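Local coordinates for protein dihydropyrimidinase (PDB 3SFW) that probably hydrolyses the amide bond of cyclic 5,6-dihydropyrimidines to open the ring, using a pair of zinc ions, at residues H60-P64 against W108-A112. Sequence-based numbering, arbitrary orientation.
Sequences HLDMP and WHEKA. With ZN (zinc ion), chain F.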
ATOM      1  N   HIS A  60       3.733  -1.422 -35.214  1.00 10.87           N
ATOM      2  CA  HIS A  60       4.858  -2.205 -35.711  1.00 10.62           C
ATOM      3  C   HIS A  60       4.595  -2.575 -37.179  1.00 11.11           C
ATOM      4  O   HIS A  60       4.307  -3.751 -37.504  1.00 12.51           O
ATOM      5  CB  HIS A  60       5.022  -3.497 -34.881  1.00 10.24           C
ATOM      6  CG  HIS A  60       5.298  -3.240 -33.431  1.00  7.68           C
ATOM      7  ND1 HIS A  60       6.541  -2.851 -32.975  1.00  9.57           N
ATOM      8  CD2 HIS A  60       4.485  -3.267 -32.350  1.00 10.07           C
ATOM      9  CE1 HIS A  60       6.502  -2.718 -31.657  1.00 10.87           C
ATOM     10  NE2 HIS A  60       5.252  -2.935 -31.256  1.00 10.65           N
ATOM     11  N   LEU A  61       4.620  -1.570 -38.056  1.00 10.26           N
ATOM     12  CA  LEU A  61       4.329  -1.843 -39.470  1.00 12.09           C
ATOM     13  C   LEU A  61       5.601  -2.354 -40.182  1.00 12.79           C
ATOM     14  O   LEU A  61       6.710  -1.828 -39.964  1.00 12.12           O
ATOM     15  CB  LEU A  61       3.850  -0.547 -40.147  1.00 11.87           C
ATOM     16  CG  LEU A  61       2.662   0.143 -39.461  1.00 12.10           C
ATOM     17  CD1 LEU A  61       2.176   1.327 -40.331  1.00 11.25           C
ATOM     18  CD2 LEU A  61       1.495  -0.881 -39.298  1.00 12.86           C
ATOM     19  N   ASP A  62       5.432  -3.332 -41.084  1.00 12.84           N
ATOM     20  CA  ASP A  62       6.550  -3.905 -41.822  1.00 12.52           C
ATOM     21  C   ASP A  62       7.696  -4.306 -40.917  1.00 13.90           C
ATOM     22  O   ASP A  62       8.877  -4.002 -41.198  1.00 13.38           O
ATOM     23  CB  ASP A  62       7.048  -2.923 -42.894  1.00 12.46           C
ATOM     24  CG  ASP A  62       7.801  -3.619 -44.033  1.00 23.29           C
ATOM     25  OD1 ASP A  62       7.393  -4.725 -44.468  1.00 20.40           O
ATOM     26  OD2 ASP A  62       8.803  -3.039 -44.498  1.00 26.12           O
ATOM     27  N   MET A  63       7.360  -4.912 -39.792  1.00 11.77           N
ATOM     28  CA  MET A  63       8.353  -5.212 -38.769  1.00 11.41           C
ATOM     29  C   MET A  63       8.868  -6.647 -38.948  1.00 13.18           C
ATOM     30  O   MET A  63       8.088  -7.598 -38.953  1.00 14.42           O
ATOM     31  CB  MET A  63       7.683  -5.124 -37.389  1.00 11.25           C
ATOM     32  CG  MET A  63       8.656  -5.466 -36.215  1.00 13.66           C
ATOM     33  SD  MET A  63       7.681  -6.065 -34.812  1.00 14.93           S
ATOM     34  CE  MET A  63       8.858  -6.162 -33.512  1.00 15.38           C
ATOM     35  N   PRO A  64      10.185  -6.825 -38.986  1.00 15.33           N
ATOM     36  CA  PRO A  64      10.713  -8.208 -38.952  1.00 15.80           C
ATOM     37  C   PRO A  64      10.660  -8.783 -37.534  1.00 15.50           C
ATOM     38  O   PRO A  64      11.247  -8.198 -36.612  1.00 18.33           O
ATOM     39  CB  PRO A  64      12.184  -8.030 -39.388  1.00 19.69           C
ATOM     40  CG  PRO A  64      12.541  -6.608 -38.925  1.00 20.64           C
ATOM     41  CD  PRO A  64      11.248  -5.791 -38.981  1.00 17.47           C
ATOM     42  N   TRP A 108      14.045   2.675 -41.426  1.00 14.02           N
ATOM     43  CA  TRP A 108      12.640   2.997 -41.145  1.00 14.95           C
ATOM     44  C   TRP A 108      12.039   4.112 -42.005  1.00 15.45           C
ATOM     45  O   TRP A 108      10.890   4.015 -42.420  1.00 13.96           O
ATOM     46  CB  TRP A 108      12.408   3.230 -39.624  1.00 12.33           C
ATOM     47  CG  TRP A 108      11.714   2.099 -38.957  1.00 13.70           C
ATOM     48  CD1 TRP A 108      10.404   2.099 -38.523  1.00 13.66           C
ATOM     49  CD2 TRP A 108      12.211   0.771 -38.743  1.00 12.61           C
ATOM     50  NE1 TRP A 108      10.057   0.841 -38.084  1.00 12.32           N
ATOM     51  CE2 TRP A 108      11.144   0.014 -38.166  1.00 13.02           C
ATOM     52  CE3 TRP A 108      13.446   0.122 -39.002  1.00 12.28           C
ATOM     53  CZ2 TRP A 108      11.267  -1.357 -37.865  1.00 13.95           C
ATOM     54  CZ3 TRP A 108      13.589  -1.244 -38.635  1.00 14.96           C
ATOM     55  CH2 TRP A 108      12.507  -1.954 -38.056  1.00 14.57           C
ATOM     56  N   HIS A 109      12.805   5.182 -42.294  1.00 13.22           N
ATOM     57  CA  HIS A 109      12.310   6.192 -43.220  1.00 12.86           C
ATOM     58  C   HIS A 109      12.026   5.555 -44.583  1.00 11.56           C
ATOM     59  O   HIS A 109      11.022   5.886 -45.227  1.00 13.33           O
ATOM     60  CB  HIS A 109      13.326   7.329 -43.355  1.00 12.54           C
ATOM     61  CG  HIS A 109      13.217   8.365 -42.274  1.00 12.42           C
ATOM     62  ND1 HIS A 109      12.170   9.258 -42.206  1.00 13.46           N
ATOM     63  CD2 HIS A 109      13.959   8.563 -41.151  1.00 13.19           C
ATOM     64  CE1 HIS A 109      12.347  10.052 -41.157  1.00 14.96           C
ATOM     65  NE2 HIS A 109      13.407   9.631 -40.485  1.00 11.80           N
ATOM     66  N   GLU A 110      12.866   4.605 -44.985  1.00 12.74           N
ATOM     67  CA  GLU A 110      12.679   3.971 -46.310  1.00 16.35           C
ATOM     68  C   GLU A 110      11.439   3.026 -46.311  1.00 16.77           C
ATOM     69  O   GLU A 110      10.685   3.032 -47.272  1.00 15.07           O
ATOM     70  CB  GLU A 110      13.959   3.269 -46.779  1.00 19.68           C
ATOM     71  CG  GLU A 110      13.879   2.534 -48.143  1.00 30.05           C
ATOM     72  CD  GLU A 110      13.536   3.450 -49.327  1.00 35.67           C
ATOM     73  OE1 GLU A 110      13.102   2.920 -50.382  1.00 38.78           O
ATOM     74  OE2 GLU A 110      13.703   4.688 -49.221  1.00 38.12           O
ATOM     75  N   LYS A 111      11.089   2.461 -45.144  1.00 14.72           N
ATOM     76  CA  LYS A 111       9.825   1.707 -45.038  1.00 14.97           C
ATOM     77  C   LYS A 111       8.621   2.625 -45.267  1.00 16.22           C
ATOM     78  O   LYS A 111       7.601   2.203 -45.825  1.00 17.53           O
ATOM     79  CB  LYS A 111       9.673   1.012 -43.661  1.00 13.00           C
ATOM     80  CG  LYS A 111      10.644  -0.050 -43.354  1.00 12.46           C
ATOM     81  CD  LYS A 111      10.360  -0.608 -41.914  1.00 17.18           C
ATOM     82  CE  LYS A 111      11.373  -1.661 -41.527  1.00 16.66           C
ATOM     83  NZ  LYS A 111      11.247  -2.890 -42.418  1.00 15.06           N
ATOM     84  N   ALA A 112       8.685   3.855 -44.756  1.00 12.65           N
ATOM     85  CA  ALA A 112       7.525   4.720 -44.781  1.00 14.66           C
ATOM     86  C   ALA A 112       7.427   5.646 -46.010  1.00 17.92           C
ATOM     87  O   ALA A 112       6.336   6.029 -46.438  1.00 17.71           O
ATOM     88  CB  ALA A 112       7.460   5.533 -43.485  1.00 16.43           C
TER
HETATM   89 ZN    ZN F 502       4.812  -3.442 -29.252  1.00 14.91          ZN
HETATM   90  O   HOH W   1       7.783  -1.516 -37.390  1.00 13.39           O
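In the TIM barrel of this amidohydrolase, the loop that leaves strand 49-59 with the zinc-binding HxH motif is tied to helix 101-112 by Asp-62 of the loop, which receives the amino group of Lys-111 of the helix. Two bonds to the same residue hold that ammonium. Lys-111 NZ gives a hydrogen bond to Asp-62 O at 2.9 Å, nearly in line with the carbonyl (C=O...N 164°). A longer salt bridge joins Lys-111 NZ to Asp-62 OD2 at 3.2 Å, reached from above the carboxylate plane. The lysine chain runs extended from the helix and bends only at its last torsion (chi4 -65°), which turns NZ to the carbonyl. On the way, Lys-111 CE lies 3.4 Å above one face of the Trp-108 indole, offset toward the rim. Pro-64 continues the apolar side, its CD 4.1 Å from Trp-108 CH2 in an oblique approach. A water in the indole plane joins the segments again, donating to Leu-61 O at 2.8 Å and accepting only weakly from Trp-108 NE1, whose main partner is Asp-91 OD1; the other carboxylate oxygen of Asp-91 accepts from Leu-61 N, so this aspartate also links loop and helix. At the start of the loop, His-60 joins His-58, Asp-315 and the carboxylated Lys-150 around one zinc ion, with His-60 NE2 2.1 Å from the metal.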